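Cadherin-5 (Gallus gallus, PDB 3PPE) mediates calcium-dependent, homophilic cell-cell adhesion in the endothelium and helps couple actin fibres to the junctions between cells. Local coordinates at residues L61-K66 with I92-I97; D96-A101 with D130-T135. One frame throughout, in Å; residues are numbered along the deposited sequence.

Contact 1 (L61-K66 with I92-I97); sequences LDREKK and IKVSDI. With CA (calcium ion), chain E; CA (calcium ion), chain C.
V94, close to the end of strand 82-95, packs against the loop L61-K66, whose LDRE sequence is a calcium-binding motif of classical cadherins, here in the first extracellular domain, EC1. Its CG1 branch stands anti to the backbone N (chi1 -176°), which brings it within 3.8 Å of CB of R63 and against CB of L61. The other branch, CG2, meets the carbonyl O of K66, so this buried valine touches the loop on both sides of the turn. Y69 of strand 68-77 and E11 also pack on it. R63 then follows the strand: its CG lies 3.3 Å from the carbonyl O of V94, and its aliphatic part passes the backbone of S95, whose own side chain points away.

At D96 the contact turns polar. The R63 chain bends at chi3, and its NE donates to D96 OD2 over 2.8 Å, part of a salt bridge. The carboxylate is met from above its plane, and the two flat groups stand almost perpendicular (89°). The same guanidinium also holds E64: NH2 of R63 reaches the anti lone pair of E64 OE2 at 2.9 Å, with a weak bond from NE to the same oxygen. Those two acceptors, E64 OE2 and D96 OD2, are 3.0 Å apart, and both bind one calcium ion; that ion and the arginine would together offset the repulsion between the acids.

I97 adds its carbonyl O to this calcium, while E11, D99 and D132 complete the site. E64 holds the ion with both carboxylate oxygens, and its OE1 also bridges to a second calcium, bound at 2.3 Å by that OE1 and by OD1 of D62; the same OD1 accepts a hydrogen bond from the backbone N of E64, closing an Asx turn.

Contact 2 (D96-A101 with D130-T135); sequences DINDNA and DADDPT. With CA (calcium ion), chain E; CA (calcium ion), chain D; CA (calcium ion), chain C.
D132 drives its carboxylate into the loop D96-A101, and the contact is tightest here. With CG anti to its own carbonyl carbon (chi1 -63°), it sits between two calcium ions, OD1 on one and OD2 on the second, each at 2.4 Å. Beside it the carboxylate of D99 lies nearly coplanar (18°), their OD1 atoms 3.0 Å apart on the shared calcium. The backbone N of N100 donates to the syn lone pair of D132 OD2 over 2.9 Å, and N98 OD1 joins that oxygen on the second calcium, with N100 O and both oxygens of D130. This is the EC1-EC2 junction of classical cadherins, three calcium ions stiffening the linker; H139 and D184 complete that second site.

Toward D133 the grip loosens. Its backbone N donates to D96 OD1 at 3.0 Å from above the carboxylate, whose OD2 is held by R63 and calcium. D133 OD1 reaches D96 N through a water; OD2 accepts from T135 N and OG1, both from the same face of the carboxylate, the first closing an Asx turn. Replacing D133 by alanine would remove the carboxylate, and T135 would probably lose its acceptor and the turn its tie. Another water bridges A101 O to A131 N.

Contact 1 is the more interior of the two: it ties the 61-66 loop to the end of strand 82-95 within EC1, with a buried apolar patch on one side and calcium ligands on the other. Contact 2, at the surface, joins the linker to an EC2 loop, largely through metal bonds and backbone donors. D96 and I97 belong to both, and so do two calcium ions, one of which is bound by D132 of EC2. The loops also pack closely, R63 NH2 lying 3.0 Å from A131 O, whereas E64 OE1 and D99 OD1, 3.1 Å apart, are brought together as ligands of one calcium. The third calcium belongs to contact 2 alone, on the EC2 side.

Contact 1 (L61-K66 with I92-I97)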
ATOM      1  N   LEU A  61       6.460  -6.470  11.002  1.00 15.56           N
ATOM      2  CA  LEU A  61       7.742  -5.801  10.989  1.00 15.60           C
ATOM      3  C   LEU A  61       7.905  -4.777  12.153  1.00 15.31           C
ATOM      4  O   LEU A  61       6.958  -4.120  12.558  1.00 15.56           O
ATOM      5  CB  LEU A  61       7.916  -5.081   9.638  1.00 15.55           C
ATOM      6  CG  LEU A  61       7.798  -5.965   8.384  1.00 16.21           C
ATOM      7  CD1 LEU A  61       7.714  -5.098   7.126  1.00 14.43           C
ATOM      8  CD2 LEU A  61       8.956  -6.978   8.335  1.00 16.26           C
ATOM      9  N   ASP A  62       9.121  -4.636  12.642  1.00 15.25           N
ATOM     10  CA  ASP A  62       9.407  -3.660  13.672  1.00 15.30           C
ATOM     11  C   ASP A  62      10.462  -2.746  13.116  1.00 15.11           C
ATOM     12  O   ASP A  62      11.595  -3.164  12.955  1.00 15.02           O
ATOM     13  CB  ASP A  62       9.937  -4.394  14.904  1.00 15.60           C
ATOM     14  CG  ASP A  62      10.262  -3.458  16.067  1.00 15.56           C
ATOM     15  OD1 ASP A  62      10.013  -2.228  15.997  1.00 11.47           O
ATOM     16  OD2 ASP A  62      10.769  -3.988  17.059  1.00 17.11           O
ATOM     17  N   ARG A  63      10.099  -1.504  12.804  1.00 14.09           N
ATOM     18  CA  ARG A  63      11.088  -0.521  12.311  1.00 13.82           C
ATOM     19  C   ARG A  63      12.278  -0.341  13.275  1.00 14.12           C
ATOM     20  O   ARG A  63      13.409  -0.079  12.847  1.00 13.97           O
ATOM     21  CB  ARG A  63      10.415   0.835  12.025  1.00 12.51           C
ATOM     22  CG  ARG A  63      11.252   1.792  11.192  1.00 11.53           C
ATOM     23  CD  ARG A  63      10.874   3.242  11.534  1.00 13.37           C
ATOM     24  NE  ARG A  63      11.261   3.561  12.931  1.00 14.64           N
ATOM     25  CZ  ARG A  63      12.491   3.947  13.285  1.00 15.14           C
ATOM     26  NH1 ARG A  63      13.429   4.062  12.375  1.00 12.25           N
ATOM     27  NH2 ARG A  63      12.799   4.161  14.557  1.00 12.86           N
ATOM     28  N   GLU A  64      12.036  -0.514  14.560  1.00 13.55           N
ATOM     29  CA  GLU A  64      13.108  -0.340  15.545  1.00 14.85           C
ATOM     30  C   GLU A  64      14.122  -1.495  15.552  1.00 15.90           C
ATOM     31  O   GLU A  64      15.207  -1.359  16.104  1.00 15.87           O
ATOM     32  CB  GLU A  64      12.534  -0.107  16.951  1.00 13.86           C
ATOM     33  CG  GLU A  64      12.003   1.317  17.164  1.00 13.02           C
ATOM     34  CD  GLU A  64      10.710   1.622  16.450  1.00 13.12           C
ATOM     35  OE1 GLU A  64       9.704   0.879  16.603  1.00 13.20           O
ATOM     36  OE2 GLU A  64      10.664   2.648  15.736  1.00 16.72           O
ATOM     37  N   LYS A  65      13.769  -2.615  14.915  1.00 16.61           N
ATOM     38  CA  LYS A  65      14.708  -3.724  14.674  1.00 17.22           C
ATOM     39  C   LYS A  65      15.442  -3.526  13.340  1.00 17.35           C
ATOM     40  O   LYS A  65      16.674  -3.602  13.272  1.00 16.79           O
ATOM     41  CB  LYS A  65      13.880  -4.984  14.531  1.00 18.92           C
ATOM     42  CG  LYS A  65      14.272  -6.141  15.401  1.00 25.85           C
ATOM     43  CD  LYS A  65      13.763  -5.912  16.836  1.00 31.55           C
ATOM     44  CE  LYS A  65      13.433  -7.245  17.519  1.00 34.33           C
ATOM     45  NZ  LYS A  65      13.849  -7.215  18.955  1.00 35.88           N
ATOM     46  N   LYS A  66      14.674  -3.288  12.260  1.00 15.89           N
ATOM     47  CA  LYS A  66      15.274  -3.015  10.939  1.00 14.64           C
ATOM     48  C   LYS A  66      14.394  -2.050  10.189  1.00 13.42           C
ATOM     49  O   LYS A  66      13.200  -2.276  10.074  1.00 12.56           O
ATOM     50  CB  LYS A  66      15.435  -4.308  10.142  1.00 14.80           C
ATOM     51  CG  LYS A  66      16.223  -4.100   8.833  1.00 15.47           C
ATOM     52  CD  LYS A  66      16.844  -5.404   8.381  1.00 18.70           C
ATOM     53  CE  LYS A  66      17.367  -5.279   6.954  1.00 18.54           C
ATOM     54  NZ  LYS A  66      18.528  -4.345   6.829  1.00 22.69           N
ATOM     55  N   ILE A  92      12.717  -1.406   0.233  1.00 11.21           N
ATOM     56  CA  ILE A  92      11.461  -1.482   0.951  1.00 10.49           C
ATOM     57  C   ILE A  92      11.710  -0.749   2.286  1.00 11.32           C
ATOM     58  O   ILE A  92      12.523  -1.193   3.094  1.00 10.46           O
ATOM     59  CB  ILE A  92      11.010  -2.966   1.200  1.00 10.29           C
ATOM     60  CG1 ILE A  92      10.661  -3.693  -0.134  1.00  6.94           C
ATOM     61  CG2 ILE A  92       9.770  -2.945   2.115  1.00  7.58           C
ATOM     62  CD1 ILE A  92      10.431  -5.213   0.045  1.00 10.08           C
ATOM     63  N   LYS A  93      11.011   0.362   2.490  1.00 13.15           N
ATOM     64  CA  LYS A  93      11.146   1.208   3.706  1.00 14.11           C
ATOM     65  C   LYS A  93      10.064   0.819   4.686  1.00 13.56           C
ATOM     66  O   LYS A  93       8.919   0.680   4.285  1.00 12.73           O
ATOM     67  CB  LYS A  93      10.915   2.673   3.324  1.00 14.81           C
ATOM     68  CG  LYS A  93      12.026   3.265   2.472  1.00 19.46           C
ATOM     69  CD  LYS A  93      13.059   3.990   3.341  1.00 23.61           C
ATOM     70  CE  LYS A  93      14.256   4.492   2.505  1.00 25.53           C
ATOM     71  NZ  LYS A  93      15.312   5.046   3.411  1.00 28.61           N
ATOM     72  N   VAL A  94      10.410   0.637   5.967  1.00 13.22           N
ATOM     73  CA  VAL A  94       9.390   0.322   7.002  1.00 12.71           C
ATOM     74  C   VAL A  94       8.995   1.663   7.619  1.00 12.82           C
ATOM     75  O   VAL A  94       9.839   2.336   8.217  1.00 12.73           O
ATOM     76  CB  VAL A  94       9.926  -0.659   8.095  1.00 12.32           C
ATOM     77  CG1 VAL A  94       8.811  -1.064   9.142  1.00 12.80           C
ATOM     78  CG2 VAL A  94      10.526  -1.951   7.425  1.00 12.99           C
ATOM     79  N   SER A  95       7.728   2.026   7.485  1.00 12.33           N
ATOM     80  CA  SER A  95       7.186   3.317   7.940  1.00 13.04           C
ATOM     81  C   SER A  95       6.915   3.246   9.433  1.00 12.32           C
ATOM     82  O   SER A  95       6.321   2.306   9.909  1.00 12.48           O
ATOM     83  CB  SER A  95       5.868   3.635   7.217  1.00 12.78           C
ATOM     84  OG  SER A  95       6.056   3.523   5.815  1.00 18.71           O
ATOM     85  N   ASP A  96       7.364   4.268  10.154  1.00 12.81           N
ATOM     86  CA  ASP A  96       7.318   4.317  11.610  1.00 12.67           C
ATOM     87  C   ASP A  96       5.914   4.536  12.172  1.00 12.56           C
ATOM     88  O   ASP A  96       5.207   5.430  11.731  1.00 13.65           O
ATOM     89  CB  ASP A  96       8.205   5.491  12.075  1.00 11.83           C
ATOM     90  CG  ASP A  96       8.483   5.463  13.566  1.00 12.39           C
ATOM     91  OD1 ASP A  96       8.369   6.531  14.213  1.00 15.90           O
ATOM     92  OD2 ASP A  96       8.826   4.391  14.111  1.00  7.70           O
ATOM     93  N   ILE A  97       5.539   3.779  13.194  1.00 11.96           N
ATOM     94  CA  ILE A  97       4.438   4.196  14.028  1.00 11.56           C
ATOM     95  C   ILE A  97       5.004   4.664  15.375  1.00 11.48           C
ATOM     96  O   ILE A  97       6.128   4.296  15.765  1.00 11.42           O
ATOM     97  CB  ILE A  97       3.326   3.077  14.217  1.00 11.82           C
ATOM     98  CG1 ILE A  97       3.800   1.896  15.072  1.00 11.05           C
ATOM     99  CG2 ILE A  97       2.740   2.623  12.804  1.00 10.79           C
ATOM    100  CD1 ILE A  97       2.620   1.065  15.692  1.00 10.74           C
TER
HETATM  101 CA    CA E 403       8.178   3.045  15.902  1.00 12.25          CA
HETATM  102 CA    CA C 401       8.263  -0.925  16.619  1.00 14.73          CA
HETATM  103  O   HOH W   1       8.879  -1.028  19.001  1.00 13.89           O

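Contact 2 (D96-A101 with D130-T135)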
ATOM      1  N   ASP A  96       7.364   4.268  10.154  1.00 12.81           N
ATOM      2  CA  ASP A  96       7.318   4.317  11.610  1.00 12.67           C
ATOM      3  C   ASP A  96       5.914   4.536  12.172  1.00 12.56           C
ATOM      4  O   ASP A  96       5.207   5.430  11.731  1.00 13.65           O
ATOM      5  CB  ASP A  96       8.205   5.491  12.075  1.00 11.83           C
ATOM      6  CG  ASP A  96       8.483   5.463  13.566  1.00 12.39           C
ATOM      7  OD1 ASP A  96       8.369   6.531  14.213  1.00 15.90           O
ATOM      8  OD2 ASP A  96       8.826   4.391  14.111  1.00  7.70           O
ATOM      9  N   ILE A  97       5.539   3.779  13.194  1.00 11.96           N
ATOM     10  CA  ILE A  97       4.438   4.196  14.028  1.00 11.56           C
ATOM     11  C   ILE A  97       5.004   4.664  15.375  1.00 11.48           C
ATOM     12  O   ILE A  97       6.128   4.296  15.765  1.00 11.42           O
ATOM     13  CB  ILE A  97       3.326   3.077  14.217  1.00 11.82           C
ATOM     14  CG1 ILE A  97       3.800   1.896  15.072  1.00 11.05           C
ATOM     15  CG2 ILE A  97       2.740   2.623  12.804  1.00 10.79           C
ATOM     16  CD1 ILE A  97       2.620   1.065  15.692  1.00 10.74           C
ATOM     17  N   ASN A  98       4.233   5.476  16.078  1.00 11.97           N
ATOM     18  CA  ASN A  98       4.631   5.899  17.410  1.00 11.79           C
ATOM     19  C   ASN A  98       4.368   4.789  18.435  1.00 12.69           C
ATOM     20  O   ASN A  98       3.308   4.702  19.021  1.00 14.71           O
ATOM     21  CB  ASN A  98       3.938   7.212  17.818  1.00 11.39           C
ATOM     22  CG  ASN A  98       4.643   7.849  19.004  1.00 11.53           C
ATOM     23  OD1 ASN A  98       5.883   7.832  19.064  1.00 14.03           O
ATOM     24  ND2 ASN A  98       3.902   8.335  19.961  1.00  8.11           N
ATOM     25  N   ASP A  99       5.338   3.912  18.638  1.00 13.33           N
ATOM     26  CA  ASP A  99       5.140   2.797  19.548  1.00 13.65           C
ATOM     27  C   ASP A  99       6.190   2.702  20.664  1.00 12.95           C
ATOM     28  O   ASP A  99       6.255   1.712  21.363  1.00 13.37           O
ATOM     29  CB  ASP A  99       4.976   1.470  18.779  1.00 13.48           C
ATOM     30  CG  ASP A  99       6.167   1.110  17.886  1.00 12.93           C
ATOM     31  OD1 ASP A  99       6.965   1.984  17.446  1.00 10.60           O
ATOM     32  OD2 ASP A  99       6.300  -0.123  17.580  1.00 15.80           O
ATOM     33  N   ASN A 100       7.009   3.752  20.812  1.00 13.79           N
ATOM     34  CA  ASN A 100       7.979   3.838  21.881  1.00 13.15           C
ATOM     35  C   ASN A 100       7.823   5.122  22.678  1.00 13.05           C
ATOM     36  O   ASN A 100       7.559   6.212  22.129  1.00 12.86           O
ATOM     37  CB  ASN A 100       9.433   3.698  21.362  1.00 12.20           C
ATOM     38  CG  ASN A 100       9.699   2.336  20.715  1.00 12.93           C
ATOM     39  OD1 ASN A 100       9.427   2.146  19.531  1.00 19.05           O
ATOM     40  ND2 ASN A 100      10.181   1.377  21.492  1.00 12.13           N
ATOM     41  N   ALA A 101       7.981   4.999  23.981  1.00 13.32           N
ATOM     42  CA  ALA A 101       7.983   6.186  24.850  1.00 13.81           C
ATOM     43  C   ALA A 101       9.457   6.591  25.102  1.00 13.56           C
ATOM     44  O   ALA A 101      10.382   5.784  24.910  1.00 14.11           O
ATOM     45  CB  ALA A 101       7.240   5.890  26.159  1.00 13.81           C
ATOM     46  N   ASP A 130      13.936   8.464  22.746  1.00 14.27           N
ATOM     47  CA  ASP A 130      12.735   7.822  22.236  1.00 13.84           C
ATOM     48  C   ASP A 130      13.169   7.090  20.980  1.00 13.68           C
ATOM     49  O   ASP A 130      13.712   7.715  20.067  1.00 12.71           O
ATOM     50  CB  ASP A 130      11.722   8.898  21.890  1.00 13.21           C
ATOM     51  CG  ASP A 130      10.373   8.331  21.508  1.00 14.31           C
ATOM     52  OD1 ASP A 130      10.252   7.479  20.581  1.00 14.11           O
ATOM     53  OD2 ASP A 130       9.405   8.809  22.078  1.00 12.79           O
ATOM     54  N   ALA A 131      12.900   5.785  20.939  1.00 13.44           N
ATOM     55  CA  ALA A 131      13.390   4.897  19.883  1.00 13.02           C
ATOM     56  C   ALA A 131      12.657   5.034  18.527  1.00 12.83           C
ATOM     57  O   ALA A 131      13.079   4.449  17.526  1.00 11.94           O
ATOM     58  CB  ALA A 131      13.321   3.464  20.373  1.00 13.14           C
ATOM     59  N   ASP A 132      11.573   5.794  18.492  1.00 12.13           N
ATOM     60  CA  ASP A 132      10.857   6.038  17.242  1.00 12.49           C
ATOM     61  C   ASP A 132      11.680   6.894  16.279  1.00 13.18           C
ATOM     62  O   ASP A 132      12.780   7.370  16.615  1.00 12.15           O
ATOM     63  CB  ASP A 132       9.441   6.600  17.486  1.00 11.33           C
ATOM     64  CG  ASP A 132       8.578   5.625  18.237  1.00 11.86           C
ATOM     65  OD1 ASP A 132       8.574   4.458  17.835  1.00 12.07           O
ATOM     66  OD2 ASP A 132       7.924   5.976  19.261  1.00 10.22           O
ATOM     67  N   ASP A 133      11.147   7.090  15.078  1.00 13.29           N
ATOM     68  CA  ASP A 133      11.875   7.781  14.021  1.00 13.93           C
ATOM     69  C   ASP A 133      11.806   9.294  14.201  1.00 14.15           C
ATOM     70  O   ASP A 133      10.722   9.877  14.211  1.00 12.44           O
ATOM     71  CB  ASP A 133      11.326   7.390  12.647  1.00 14.00           C
ATOM     72  CG  ASP A 133      12.183   7.906  11.509  1.00 16.94           C
ATOM     73  OD1 ASP A 133      12.046   7.391  10.379  1.00 17.82           O
ATOM     74  OD2 ASP A 133      12.996   8.825  11.742  1.00 16.22           O
ATOM     75  N   PRO A 134      12.968   9.923  14.346  1.00 15.22           N
ATOM     76  CA  PRO A 134      13.038  11.343  14.695  1.00 17.17           C
ATOM     77  C   PRO A 134      12.755  12.235  13.491  1.00 17.95           C
ATOM     78  O   PRO A 134      12.758  13.461  13.617  1.00 19.61           O
ATOM     79  CB  PRO A 134      14.488  11.517  15.148  1.00 17.20           C
ATOM     80  CG  PRO A 134      15.235  10.469  14.407  1.00 18.19           C
ATOM     81  CD  PRO A 134      14.301   9.297  14.300  1.00 15.42           C
ATOM     82  N   THR A 135      12.513  11.622  12.337  1.00 18.18           N
ATOM     83  CA  THR A 135      12.208  12.367  11.122  1.00 18.49           C
ATOM     84  C   THR A 135      10.711  12.362  10.833  1.00 19.31           C
ATOM     85  O   THR A 135      10.252  12.976   9.870  1.00 18.65           O
ATOM     86  CB  THR A 135      12.958  11.795   9.904  1.00 18.97           C
ATOM     87  OG1 THR A 135      12.489  10.469   9.631  1.00 18.07           O
ATOM     88  CG2 THR A 135      14.455  11.754  10.172  1.00 18.10           C
TER
HETATM   89 CA    CA E 403       8.178   3.045  15.902  1.00 12.25          CA
HETATM   90 CA    CA D 402       7.711   7.916  20.587  1.00 11.18          CA
HETATM   91 CA    CA C 401       8.263  -0.925  16.619  1.00 14.73          CA
HETATM   92  O   HOH W   2       9.529   6.025   9.128  1.00 21.19           O
HETATM   93  O   HOH W   3      12.245   4.607  23.543  1.00 12.53           O
HETATM   94  O   HOH W   1       8.879  -1.028  19.001  1.00 13.89           O